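Local coordinates for protein lipase (Pelosinus fermentans, PDB 5AH0) that hydrolyses ester bonds as a lipase, acting also on the synthetic polyester poly(butylene adipate-co-terephthalate), and carries a bound zinc ion, at residues A[262-267]-A[353-358]; A[335-340]-A[347-352]; A[18-23]-A[194-199]; A[274-279]-A[363-368]. One frame throughout, in Å; residues are numbered along the deposited sequence.

Contact 1 (A[262-267]-A[353-358]); sequences YSTCAT and DTIDHM
The carbonyl oxygen of Cys265 faces the loop that follows the short strand 352-353. Thr354 N donates to Cys265 O at 2.7 Å, but the N-H points well off the line (118°), making a weak bond despite the short distance; Ile355 N also comes within 3.2 Å of Cys265 O. The same Thr354 N-H leans weakly to Asp353 OD1. Cys265 and Asp353 form a parallel bridge with their side chains on one face of the sheet, where Asp353 OD1 lies 3.7 Å from Cys265 CB.

Either side of Cys265 in sequence, the contact is van der Waals: Thr264 CB sits 3.4 Å from Ile355 O, and its methyl CG2 meets the CG2 branch of Ile355 at 3.9 Å, the two side chains crossing at about a right angle. With chi1 at 53°, Thr264 OG1 turns between its own N and carbonyl carbon and bonds Asp315 OD2. Ala266 CB rests on the backbone at Ile355 O and touches Asp356 CB at 3.9 Å.

Directly beyond, His357 ND1 bonds Asp315 OD2 and His357 NE2 bonds Ser114 OG. Thr264 thus bonds the same Asp315 oxygen as His357 and probably helps to position it, as a second-shell residue. The contact holds the end of strand 258-265 against the loop that carries His357. The Ser114-His357-Asp315 relay is consistent with the catalytic triad of an alpha/beta hydrolase.

Contact 2 (A[335-340]-A[347-352]); sequences VNYNGV and NSMPLL
Val335 and Asn347 are bridged in a short parallel strand pair, in which strand 334-336 lies against 346-348 in the parallel sheet of the alpha/beta hydrolase fold. Val335 O accepts Ser348 N at 2.7 Å, and the nitrogen lies almost on the extension of the carbonyl bond; Ser348 CB sits 3.4 Å from the same oxygen. Asn336 bridges with Ser348, and one residue on Tyr337 N returns a straight bond to Ser348 O, 3.2 Å long at 169°, although the donor stands above the carbonyl plane.

The ring of Tyr337 carries most of the remaining contact. Its CG is placed anti to the backbone N (chi1 175°), which brings the ring alongside Met349. That side chain, bent at both chi2 and chi3, runs the same way as the tyrosine and sets its sulfur obliquely to the ring, SD 4.0 Å from the Tyr337 ring centroid, a Met-aromatic contact. Methyl CE of Met349 follows at 3.6 Å from Tyr337 CD2. At the ring edge Tyr337 CD1 meets Asn347 OD1, with the amide plane turned 66° from the ring; this amide is tied to Tyr259 O through ND2 and to Gln342 N through OD1.

Beyond the tyrosine the chain bends. Gly339 N lies over the centre of one face of the Tyr337 ring, and an Asx turn closes the bend, Asn338 OD1 accepting Val340 N at 2.7 Å.

Contact 3 (A[18-23]-A[194-199]); sequences NEVLGL and EKLIYD
Glu19 lays its side chain along the backbone of 197-199. CB starts 3.3 Å from Ile197 O; CG passes that oxygen more loosely and approaches the CG2 methyl of Ile197 at 4.2 Å. With CG anti to the carbonyl carbon (chi1 -66°) and an extended chain beyond it, the carboxylate arrives next to Asp199. There Glu19 OE2 takes a weak, bent bond from Asp199 N at 3.0 Å and touches Asp199 CB at 3.4 Å. The other oxygen, OE1, accepts from Gly16 N, so backbone N-H groups from two chain regions hold the carboxylate. The two acid groups are turned 74° apart. Asp199 OD2 forms a salt bridge with Arg87, which probably eases the closeness of the like charges.

The adjoining backbone bond is firmer: Val20 N donates to Ile197 O at 2.8 Å, lying in the carbonyl plane. Val20 then splits its methyls, CG1 running beside Leu196 CD1 and CG2 reaching the edge of the Tyr198 ring at 3.9 Å. Leu21, second residue of a type II turn from Val20 to Leu23 with Gly22 third, sets CD1 3.8 Å from Ile197 CD1.

Here two loops of the alpha/beta hydrolase fold meet without strand pairing: one follows strand 6-9, and the other lies between helices 173-190 and 215-223. Val20 and Tyr198 both rest on Leu186 of helix 173-190, Leu196 touches Val183 of that helix and Leu215 of helix 215-223, and Arg87 brings in strand 85-89.

Contact 4 (A[274-279]-A[363-368]); sequences SNELPH and IGTNAL
Glu276 and Thr365 face each other where two irregular loops of the alpha/beta hydrolase fold meet, one following strand 258-265 and the other leading into helix 370-380. The touching parts run 125° apart, and no direct hydrogen bond joins them.

Van der Waals contact comes first. Leu277 CG meets the CG2 branch of Ile363 at 4.1 Å, the two side chains crossing at a slant; behind them Leu277 continues onto Ser185, Leu186 and Phe189 of helix 173-190. In the middle the backbones come close, with Gly364 CA 3.8 Å from Asn275 O. Gly364 holds a phi of 144°, at which a beta carbon would run into the preceding carbonyl oxygen. The exposed Thr365 sets its CG2 methyl against the carboxylate of Glu276, 3.6 Å from Glu276 CD and almost equally near both oxygens.

Polar contact is indirect. Glu276 OE2 turns back to Thr273 N within its own loop, which probably helps fix the carboxylate. Its other oxygen is used across the contact through a single water, 2.8 Å from Glu276 OE1, to which it probably donates, and accepting from Thr365 N at 2.9 Å.

Overall arrangement
Contacts 1 and 2 share the parallel sheet: strand 258-265 neighbours both 346-348 and 352-353, and backbone bonds between Leu352 and both Ser263 and Cys265 join the two contacts, centres about 16 Å apart. Contact 4 touches contact 1 through Thr354 O and Asn366 ND2, centres about 12 Å apart, and their segments alternate along the chain; in sequence, contact 2 falls within both their spans. Contact 3 closes before the others open; its centre lies about 36 Å from that of contact 2, across the chain's centre, but Leu23 packs on Ile363 and Leu277 of contact 4. Contacts 1 and 4 tie the loop bearing His357 to the sheet end and neighbouring loops, while contact 2 extends the same sheet.

Contact 1 (A[262-267]-A[353-358])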
loop_
_atom_site.group_PDB
_atom_site.type_symbol
_atom_site.label_atom_id
_atom_site.label_comp_id
_atom_site.label_asym_id
_atom_site.label_seq_id
_atom_site.Cartn_x
_atom_site.Cartn_y
_atom_site.Cartn_z
ATOM N N TYR A 262 6.009 -9.077 -6.976
ATOM C CA TYR A 262 6.207 -8.726 -8.365
ATOM C C TYR A 262 7.000 -7.437 -8.455
ATOM O O TYR A 262 6.745 -6.506 -7.698
ATOM C CB TYR A 262 4.861 -8.580 -9.075
ATOM C CG TYR A 262 4.154 -9.891 -9.306
ATOM C CD1 TYR A 262 3.308 -10.426 -8.348
ATOM C CD2 TYR A 262 4.342 -10.601 -10.487
ATOM C CE1 TYR A 262 2.665 -11.632 -8.553
ATOM C CE2 TYR A 262 3.705 -11.810 -10.703
ATOM C CZ TYR A 262 2.867 -12.321 -9.736
ATOM O OH TYR A 262 2.233 -13.521 -9.955
ATOM N N SER A 263 7.969 -7.384 -9.368
ATOM C CA SER A 263 8.792 -6.188 -9.531
ATOM C C SER A 263 8.516 -5.488 -10.846
ATOM O O SER A 263 8.306 -6.135 -11.876
ATOM C CB SER A 263 10.271 -6.542 -9.435
ATOM O OG SER A 263 10.636 -6.764 -8.085
ATOM N N THR A 264 8.512 -4.160 -10.804
ATOM C CA THR A 264 8.233 -3.339 -11.982
ATOM C C THR A 264 9.415 -2.478 -12.363
ATOM O O THR A 264 10.224 -2.099 -11.524
ATOM C CB THR A 264 7.047 -2.408 -11.755
ATOM O OG1 THR A 264 7.282 -1.657 -10.552
ATOM C CG2 THR A 264 5.758 -3.217 -11.617
ATOM N N CYS A 265 9.494 -2.149 -13.641
ATOM C CA CYS A 265 10.570 -1.324 -14.148
ATOM C C CYS A 265 10.088 -0.685 -15.426
ATOM O O CYS A 265 9.416 -1.341 -16.216
ATOM C CB CYS A 265 11.841 -2.144 -14.405
ATOM S SG CYS A 265 13.290 -1.092 -14.747
ATOM N N ALA A 266 10.399 0.591 -15.621
ATOM C CA ALA A 266 9.949 1.275 -16.824
ATOM C C ALA A 266 10.729 2.555 -17.058
ATOM O O ALA A 266 11.174 3.193 -16.117
ATOM C CB ALA A 266 8.450 1.577 -16.736
ATOM N N THR A 267 10.878 2.942 -18.318
ATOM C CA THR A 267 11.294 4.295 -18.595
ATOM C C THR A 267 10.055 4.977 -19.155
ATOM O O THR A 267 9.511 4.578 -20.190
ATOM C CB THR A 267 12.496 4.409 -19.579
ATOM O OG1 THR A 267 12.088 3.982 -20.872
ATOM C CG2 THR A 267 13.675 3.560 -19.130
ATOM N N ASP A 353 8.660 -5.984 -16.799
ATOM C CA ASP A 353 9.422 -4.943 -17.473
ATOM C C ASP A 353 8.562 -4.081 -18.398
ATOM O O ASP A 353 7.686 -4.598 -19.086
ATOM C CB ASP A 353 10.560 -5.587 -18.255
ATOM C CG ASP A 353 11.708 -4.639 -18.505
ATOM O OD1 ASP A 353 11.794 -3.589 -17.816
ATOM O OD2 ASP A 353 12.538 -4.961 -19.384
ATOM N N THR A 354 8.858 -2.780 -18.424
ATOM C CA THR A 354 8.086 -1.746 -19.135
ATOM C C THR A 354 6.689 -1.553 -18.566
ATOM O O THR A 354 5.798 -1.032 -19.250
ATOM C CB THR A 354 7.907 -2.034 -20.621
ATOM O OG1 THR A 354 6.867 -3.009 -20.765
ATOM C CG2 THR A 354 9.229 -2.518 -21.268
ATOM N N ILE A 355 6.505 -1.997 -17.328
ATOM C CA ILE A 355 5.292 -1.742 -16.568
ATOM C C ILE A 355 5.560 -0.595 -15.586
ATOM O O ILE A 355 6.394 -0.744 -14.692
ATOM C CB ILE A 355 4.864 -3.006 -15.800
ATOM C CG1 ILE A 355 4.591 -4.159 -16.781
ATOM C CG2 ILE A 355 3.647 -2.726 -14.855
ATOM C CD1 ILE A 355 3.316 -3.993 -17.555
ATOM N N ASP A 356 4.918 0.562 -15.743
ATOM C CA ASP A 356 5.188 1.604 -14.752
ATOM C C ASP A 356 4.257 1.449 -13.541
ATOM O O ASP A 356 3.447 0.516 -13.476
ATOM C CB ASP A 356 5.126 3.032 -15.346
ATOM C CG ASP A 356 3.730 3.469 -15.806
ATOM O OD1 ASP A 356 2.706 3.200 -15.132
ATOM O OD2 ASP A 356 3.673 4.156 -16.857
ATOM N N HIS A 357 4.389 2.353 -12.579
ATOM C CA HIS A 357 3.728 2.181 -11.291
ATOM C C HIS A 357 2.204 2.098 -11.358
ATOM O O HIS A 357 1.602 1.255 -10.694
ATOM C CB HIS A 357 4.115 3.323 -10.365
ATOM C CG HIS A 357 3.900 3.022 -8.919
ATOM N ND1 HIS A 357 4.652 2.089 -8.239
ATOM C CD2 HIS A 357 3.034 3.543 -8.019
ATOM C CE1 HIS A 357 4.259 2.052 -6.978
ATOM N NE2 HIS A 357 3.277 2.922 -6.818
ATOM N N MET A 358 1.583 2.967 -12.154
ATOM C CA MET A 358 0.127 2.953 -12.263
ATOM C C MET A 358 -0.357 1.861 -13.197
ATOM O O MET A 358 -1.486 1.388 -13.047
ATOM C CB MET A 358 -0.405 4.304 -12.736
ATOM C CG MET A 358 0.000 5.456 -11.835
ATOM S SD MET A 358 -0.416 5.098 -10.129
ATOM C CE MET A 358 -2.192 5.290 -10.168
#

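Contact 2 (A[335-340]-A[347-352])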
loop_
_atom_site.group_PDB
_atom_site.type_symbol
_atom_site.label_atom_id
_atom_site.label_comp_id
_atom_site.label_asym_id
_atom_site.label_seq_id
_atom_site.Cartn_x
_atom_site.Cartn_y
_atom_site.Cartn_z
ATOM N N VAL A 335 13.531 -15.640 -2.577
ATOM C CA VAL A 335 13.763 -16.764 -3.473
ATOM C C VAL A 335 13.215 -16.499 -4.875
ATOM O O VAL A 335 12.189 -15.838 -5.029
ATOM C CB VAL A 335 13.109 -18.039 -2.886
ATOM C CG1 VAL A 335 13.038 -19.164 -3.901
ATOM C CG2 VAL A 335 13.838 -18.472 -1.620
ATOM N N ASN A 336 13.910 -16.985 -5.900
ATOM C CA ASN A 336 13.356 -16.995 -7.250
ATOM C C ASN A 336 12.245 -18.041 -7.396
ATOM O O ASN A 336 12.451 -19.221 -7.096
ATOM C CB ASN A 336 14.457 -17.264 -8.276
ATOM C CG ASN A 336 15.240 -16.025 -8.635
ATOM O OD1 ASN A 336 14.737 -14.906 -8.534
ATOM N ND2 ASN A 336 16.475 -16.217 -9.080
ATOM N N TYR A 337 11.072 -17.609 -7.861
ATOM C CA TYR A 337 9.919 -18.498 -8.015
ATOM C C TYR A 337 10.153 -19.543 -9.098
ATOM O O TYR A 337 10.287 -19.207 -10.270
ATOM C CB TYR A 337 8.657 -17.695 -8.326
ATOM C CG TYR A 337 7.446 -18.544 -8.615
ATOM C CD1 TYR A 337 6.875 -19.324 -7.626
ATOM C CD2 TYR A 337 6.850 -18.537 -9.869
ATOM C CE1 TYR A 337 5.759 -20.098 -7.880
ATOM C CE2 TYR A 337 5.730 -19.300 -10.132
ATOM C CZ TYR A 337 5.187 -20.082 -9.134
ATOM O OH TYR A 337 4.071 -20.855 -9.380
ATOM N N ASN A 338 10.201 -20.808 -8.695
ATOM C CA ASN A 338 10.518 -21.903 -9.606
ATOM C C ASN A 338 9.289 -22.555 -10.230
ATOM O O ASN A 338 9.389 -23.230 -11.254
ATOM C CB ASN A 338 11.330 -22.966 -8.872
ATOM C CG ASN A 338 10.732 -23.329 -7.526
ATOM O OD1 ASN A 338 9.513 -23.431 -7.376
ATOM N ND2 ASN A 338 11.591 -23.535 -6.539
ATOM N N GLY A 339 8.136 -22.378 -9.595
ATOM C CA GLY A 339 6.905 -22.977 -10.071
ATOM C C GLY A 339 6.176 -23.615 -8.904
ATOM O O GLY A 339 4.972 -23.877 -8.961
ATOM N N VAL A 340 6.929 -23.891 -7.845
ATOM C CA VAL A 340 6.360 -24.389 -6.605
ATOM C C VAL A 340 6.499 -23.342 -5.505
ATOM O O VAL A 340 7.611 -23.050 -5.065
ATOM C CB VAL A 340 7.029 -25.692 -6.147
ATOM C CG1 VAL A 340 6.197 -26.346 -5.065
ATOM C CG2 VAL A 340 7.209 -26.642 -7.324
ATOM N N ASN A 347 8.570 -15.392 -2.650
ATOM C CA ASN A 347 8.672 -15.939 -3.993
ATOM C C ASN A 347 8.717 -14.805 -5.016
ATOM O O ASN A 347 7.669 -14.296 -5.442
ATOM C CB ASN A 347 7.500 -16.881 -4.284
ATOM C CG ASN A 347 7.491 -18.123 -3.390
ATOM O OD1 ASN A 347 7.747 -19.234 -3.855
ATOM N ND2 ASN A 347 7.182 -17.940 -2.110
ATOM N N SER A 348 9.932 -14.396 -5.387
ATOM C CA SER A 348 10.141 -13.273 -6.306
ATOM C C SER A 348 9.823 -13.648 -7.751
ATOM O O SER A 348 10.496 -14.493 -8.359
ATOM C CB SER A 348 11.574 -12.757 -6.218
ATOM O OG SER A 348 11.790 -11.723 -7.164
ATOM N N MET A 349 8.787 -13.023 -8.292
ATOM C CA MET A 349 8.301 -13.360 -9.619
ATOM C C MET A 349 9.168 -12.723 -10.687
ATOM O O MET A 349 9.904 -11.786 -10.397
ATOM C CB MET A 349 6.844 -12.928 -9.765
ATOM C CG MET A 349 5.945 -13.531 -8.705
ATOM S SD MET A 349 5.854 -15.329 -8.840
ATOM C CE MET A 349 5.084 -15.489 -10.450
ATOM N N PRO A 350 9.119 -13.266 -11.917
ATOM C CA PRO A 350 9.815 -12.668 -13.061
ATOM C C PRO A 350 9.457 -11.195 -13.230
ATOM O O PRO A 350 8.291 -10.825 -13.046
ATOM C CB PRO A 350 9.304 -13.484 -14.248
ATOM C CG PRO A 350 8.963 -14.802 -13.668
ATOM C CD PRO A 350 8.454 -14.533 -12.279
ATOM N N LEU A 351 10.439 -10.386 -13.623
ATOM C CA LEU A 351 10.303 -8.936 -13.672
ATOM C C LEU A 351 9.221 -8.460 -14.632
ATOM O O LEU A 351 9.188 -8.865 -15.790
ATOM C CB LEU A 351 11.642 -8.312 -14.064
ATOM C CG LEU A 351 11.694 -6.785 -14.230
ATOM C CD1 LEU A 351 11.810 -6.064 -12.885
ATOM C CD2 LEU A 351 12.829 -6.375 -15.172
ATOM N N LEU A 352 8.328 -7.607 -14.141
ATOM C CA LEU A 352 7.356 -6.942 -14.996
ATOM C C LEU A 352 8.033 -5.752 -15.657
ATOM O O LEU A 352 7.999 -4.645 -15.133
ATOM C CB LEU A 352 6.149 -6.469 -14.196
ATOM C CG LEU A 352 5.424 -7.521 -13.360
ATOM C CD1 LEU A 352 4.355 -6.863 -12.484
ATOM C CD2 LEU A 352 4.826 -8.580 -14.250
#

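Contact 3 (A[18-23]-A[194-199])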
loop_
_atom_site.group_PDB
_atom_site.type_symbol
_atom_site.label_atom_id
_atom_site.label_comp_id
_atom_site.label_asym_id
_atom_site.label_seq_id
_atom_site.Cartn_x
_atom_site.Cartn_y
_atom_site.Cartn_z
ATOM N N ASN A 18 -15.533 4.721 -3.311
ATOM C CA ASN A 18 -16.489 5.809 -3.156
ATOM C C ASN A 18 -15.847 7.160 -3.461
ATOM O O ASN A 18 -16.455 8.210 -3.264
ATOM C CB ASN A 18 -17.051 5.800 -1.741
ATOM C CG ASN A 18 -17.809 4.523 -1.429
ATOM O OD1 ASN A 18 -18.470 3.949 -2.302
ATOM N ND2 ASN A 18 -17.703 4.059 -0.185
ATOM N N GLU A 19 -14.605 7.117 -3.931
ATOM C CA GLU A 19 -13.849 8.305 -4.292
ATOM C C GLU A 19 -13.473 8.265 -5.764
ATOM O O GLU A 19 -13.461 7.193 -6.370
ATOM C CB GLU A 19 -12.582 8.415 -3.446
ATOM C CG GLU A 19 -12.815 8.660 -1.972
ATOM C CD GLU A 19 -11.549 8.458 -1.151
ATOM O OE1 GLU A 19 -10.912 7.391 -1.289
ATOM O OE2 GLU A 19 -11.192 9.362 -0.363
ATOM N N VAL A 20 -13.157 9.432 -6.324
ATOM C CA VAL A 20 -12.700 9.542 -7.706
ATOM C C VAL A 20 -13.632 8.779 -8.626
ATOM O O VAL A 20 -13.260 7.749 -9.190
ATOM C CB VAL A 20 -11.263 9.004 -7.877
ATOM C CG1 VAL A 20 -10.725 9.328 -9.266
ATOM C CG2 VAL A 20 -10.350 9.594 -6.822
ATOM N N LEU A 21 -14.854 9.280 -8.754
ATOM C CA LEU A 21 -15.838 8.665 -9.628
ATOM C C LEU A 21 -15.268 8.520 -11.022
ATOM O O LEU A 21 -14.613 9.430 -11.532
ATOM C CB LEU A 21 -17.120 9.490 -9.661
ATOM C CG LEU A 21 -18.195 9.049 -8.675
ATOM C CD1 LEU A 21 -17.688 9.103 -7.237
ATOM C CD2 LEU A 21 -19.430 9.920 -8.838
ATOM N N GLY A 22 -15.491 7.366 -11.632
ATOM C CA GLY A 22 -15.091 7.179 -13.006
ATOM C C GLY A 22 -13.744 6.520 -13.177
ATOM O O GLY A 22 -13.382 6.164 -14.290
ATOM N N LEU A 23 -12.990 6.369 -12.095
ATOM C CA LEU A 23 -11.693 5.695 -12.155
ATOM C C LEU A 23 -11.448 4.859 -10.902
ATOM O O LEU A 23 -11.240 5.396 -9.813
ATOM C CB LEU A 23 -10.553 6.701 -12.333
ATOM C CG LEU A 23 -9.232 6.092 -12.829
ATOM C CD1 LEU A 23 -9.331 5.703 -14.293
ATOM C CD2 LEU A 23 -8.067 7.007 -12.613
ATOM N N GLU A 194 -12.325 20.642 -9.700
ATOM C CA GLU A 194 -12.369 20.923 -8.263
ATOM C C GLU A 194 -13.392 20.085 -7.497
ATOM O O GLU A 194 -13.364 20.045 -6.265
ATOM C CB GLU A 194 -12.668 22.407 -8.022
ATOM C CG GLU A 194 -11.457 23.315 -8.156
ATOM C CD GLU A 194 -10.499 23.204 -6.976
ATOM O OE1 GLU A 194 -10.940 22.804 -5.876
ATOM O OE2 GLU A 194 -9.301 23.519 -7.152
ATOM N N LYS A 195 -14.295 19.421 -8.212
ATOM C CA LYS A 195 -15.320 18.634 -7.542
ATOM C C LYS A 195 -14.911 17.180 -7.350
ATOM O O LYS A 195 -15.745 16.342 -7.029
ATOM C CB LYS A 195 -16.655 18.714 -8.291
ATOM C CG LYS A 195 -17.335 20.073 -8.172
ATOM C CD LYS A 195 -18.815 19.984 -8.537
ATOM C CE LYS A 195 -19.568 21.273 -8.195
ATOM N NZ LYS A 195 -21.043 21.147 -8.422
ATOM N N LEU A 196 -13.626 16.891 -7.535
ATOM C CA LEU A 196 -13.105 15.540 -7.338
ATOM C C LEU A 196 -13.322 15.055 -5.908
ATOM O O LEU A 196 -12.987 15.747 -4.947
ATOM C CB LEU A 196 -11.612 15.496 -7.666
ATOM C CG LEU A 196 -10.887 14.166 -7.461
ATOM C CD1 LEU A 196 -11.148 13.209 -8.626
ATOM C CD2 LEU A 196 -9.381 14.422 -7.319
ATOM N N ILE A 197 -13.885 13.865 -5.762
ATOM C CA ILE A 197 -14.039 13.280 -4.443
ATOM C C ILE A 197 -12.743 12.571 -4.067
ATOM O O ILE A 197 -12.412 11.518 -4.611
ATOM C CB ILE A 197 -15.217 12.310 -4.386
ATOM C CG1 ILE A 197 -16.474 12.997 -4.931
ATOM C CG2 ILE A 197 -15.426 11.806 -2.960
ATOM C CD1 ILE A 197 -17.689 12.107 -4.990
ATOM N N TYR A 198 -11.986 13.188 -3.173
ATOM C CA TYR A 198 -10.738 12.622 -2.697
ATOM C C TYR A 198 -10.508 13.089 -1.271
ATOM O O TYR A 198 -10.698 14.263 -0.961
ATOM C CB TYR A 198 -9.567 13.026 -3.601
ATOM C CG TYR A 198 -8.300 12.233 -3.363
ATOM C CD1 TYR A 198 -7.491 12.491 -2.257
ATOM C CD2 TYR A 198 -7.902 11.231 -4.247
ATOM C CE1 TYR A 198 -6.313 11.767 -2.031
ATOM C CE2 TYR A 198 -6.724 10.494 -4.031
ATOM C CZ TYR A 198 -5.941 10.776 -2.920
ATOM O OH TYR A 198 -4.792 10.065 -2.693
ATOM N N ASP A 199 -10.121 12.171 -0.396
ATOM C CA ASP A 199 -9.936 12.507 1.005
ATOM C C ASP A 199 -8.643 11.936 1.581
ATOM O O ASP A 199 -8.369 10.748 1.434
ATOM C CB ASP A 199 -11.121 12.012 1.825
ATOM C CG ASP A 199 -10.934 12.264 3.303
ATOM O OD1 ASP A 199 -10.320 13.300 3.651
ATOM O OD2 ASP A 199 -11.384 11.429 4.112
#

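Contact 4 (A[274-279]-A[363-368])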
loop_
_atom_site.group_PDB
_atom_site.type_symbol
_atom_site.label_atom_id
_atom_site.label_comp_id
_atom_site.label_asym_id
_atom_site.label_seq_id
_atom_site.Cartn_x
_atom_site.Cartn_y
_atom_site.Cartn_z
ATOM N N SER A 274 -3.796 9.915 -24.302
ATOM C CA SER A 274 -5.057 10.123 -23.581
ATOM C C SER A 274 -5.399 8.951 -22.661
ATOM O O SER A 274 -6.383 8.980 -21.925
ATOM C CB SER A 274 -6.198 10.315 -24.566
ATOM O OG SER A 274 -6.322 9.155 -25.376
ATOM N N ASN A 275 -4.555 7.933 -22.689
ATOM C CA ASN A 275 -4.826 6.681 -22.018
ATOM C C ASN A 275 -4.227 6.635 -20.611
ATOM O O ASN A 275 -4.414 5.662 -19.887
ATOM C CB ASN A 275 -4.261 5.543 -22.875
ATOM C CG ASN A 275 -5.084 4.289 -22.802
ATOM O OD1 ASN A 275 -6.253 4.320 -22.410
ATOM N ND2 ASN A 275 -4.488 3.169 -23.214
ATOM N N GLU A 276 -3.508 7.685 -20.219
ATOM C CA GLU A 276 -2.764 7.641 -18.963
ATOM C C GLU A 276 -2.916 8.907 -18.137
ATOM O O GLU A 276 -3.386 9.928 -18.633
ATOM C CB GLU A 276 -1.279 7.387 -19.232
ATOM C CG GLU A 276 -0.635 8.365 -20.209
ATOM C CD GLU A 276 0.711 7.865 -20.728
ATOM O OE1 GLU A 276 1.406 7.160 -19.957
ATOM O OE2 GLU A 276 1.072 8.177 -21.898
ATOM N N LEU A 277 -2.528 8.821 -16.865
ATOM C CA LEU A 277 -2.536 9.978 -15.982
ATOM C C LEU A 277 -1.572 11.056 -16.481
ATOM O O LEU A 277 -0.385 10.799 -16.665
ATOM C CB LEU A 277 -2.158 9.571 -14.562
ATOM C CG LEU A 277 -3.064 8.555 -13.862
ATOM C CD1 LEU A 277 -2.547 8.254 -12.471
ATOM C CD2 LEU A 277 -4.507 9.089 -13.792
ATOM N N PRO A 278 -2.082 12.274 -16.692
ATOM C CA PRO A 278 -1.204 13.332 -17.183
ATOM C C PRO A 278 -0.551 14.118 -16.060
ATOM O O PRO A 278 -1.072 14.176 -14.942
ATOM C CB PRO A 278 -2.158 14.225 -17.967
ATOM C CG PRO A 278 -3.457 14.121 -17.182
ATOM C CD PRO A 278 -3.495 12.712 -16.620
ATOM N N HIS A 279 0.591 14.716 -16.369
ATOM C CA HIS A 279 1.126 15.774 -15.536
ATOM C C HIS A 279 0.484 17.106 -15.938
ATOM O O HIS A 279 0.596 17.554 -17.086
ATOM C CB HIS A 279 2.633 15.835 -15.658
ATOM C CG HIS A 279 3.280 16.595 -14.552
ATOM N ND1 HIS A 279 3.294 17.971 -14.512
ATOM C CD2 HIS A 279 3.919 16.177 -13.436
ATOM C CE1 HIS A 279 3.927 18.368 -13.424
ATOM N NE2 HIS A 279 4.307 17.298 -12.749
ATOM N N ILE A 363 -3.947 1.131 -14.653
ATOM C CA ILE A 363 -4.126 2.438 -15.262
ATOM C C ILE A 363 -2.899 2.811 -16.098
ATOM O O ILE A 363 -1.799 3.000 -15.562
ATOM C CB ILE A 363 -4.357 3.497 -14.177
ATOM C CG1 ILE A 363 -5.567 3.110 -13.325
ATOM C CG2 ILE A 363 -4.546 4.860 -14.778
ATOM C CD1 ILE A 363 -5.593 3.790 -11.952
ATOM N N GLY A 364 -3.060 2.895 -17.410
ATOM C CA GLY A 364 -1.942 3.316 -18.236
ATOM C C GLY A 364 -1.851 2.633 -19.576
ATOM O O GLY A 364 -2.670 1.776 -19.910
ATOM N N THR A 365 -0.840 3.014 -20.344
ATOM C CA THR A 365 -0.665 2.509 -21.697
ATOM C C THR A 365 -0.127 1.079 -21.731
ATOM O O THR A 365 -0.024 0.473 -22.798
ATOM C CB THR A 365 0.294 3.409 -22.505
ATOM O OG1 THR A 365 1.622 3.305 -21.959
ATOM C CG2 THR A 365 -0.169 4.858 -22.461
ATOM N N ASN A 366 0.254 0.553 -20.573
ATOM C CA ASN A 366 0.705 -0.829 -20.506
ATOM C C ASN A 366 0.121 -1.566 -19.312
ATOM O O ASN A 366 0.801 -2.398 -18.699
ATOM C CB ASN A 366 2.220 -0.911 -20.456
ATOM C CG ASN A 366 2.727 -2.273 -20.841
ATOM O OD1 ASN A 366 1.970 -3.102 -21.359
ATOM N ND2 ASN A 366 4.007 -2.526 -20.587
ATOM N N ALA A 367 -1.133 -1.257 -18.991
ATOM C CA ALA A 367 -1.778 -1.753 -17.780
ATOM C C ALA A 367 -1.860 -3.279 -17.716
ATOM O O ALA A 367 -2.201 -3.936 -18.709
ATOM C CB ALA A 367 -3.171 -1.156 -17.655
ATOM N N LEU A 368 -1.519 -3.831 -16.549
ATOM C CA LEU A 368 -1.814 -5.232 -16.241
ATOM C C LEU A 368 -3.300 -5.456 -16.408
ATOM O O LEU A 368 -4.098 -4.675 -15.915
ATOM C CB LEU A 368 -1.402 -5.576 -14.824
ATOM C CG LEU A 368 0.102 -5.569 -14.593
ATOM C CD1 LEU A 368 0.403 -6.117 -13.201
ATOM C CD2 LEU A 368 0.814 -6.374 -15.687
HETATM O O HOH W 1 1.004 4.587 -18.822
#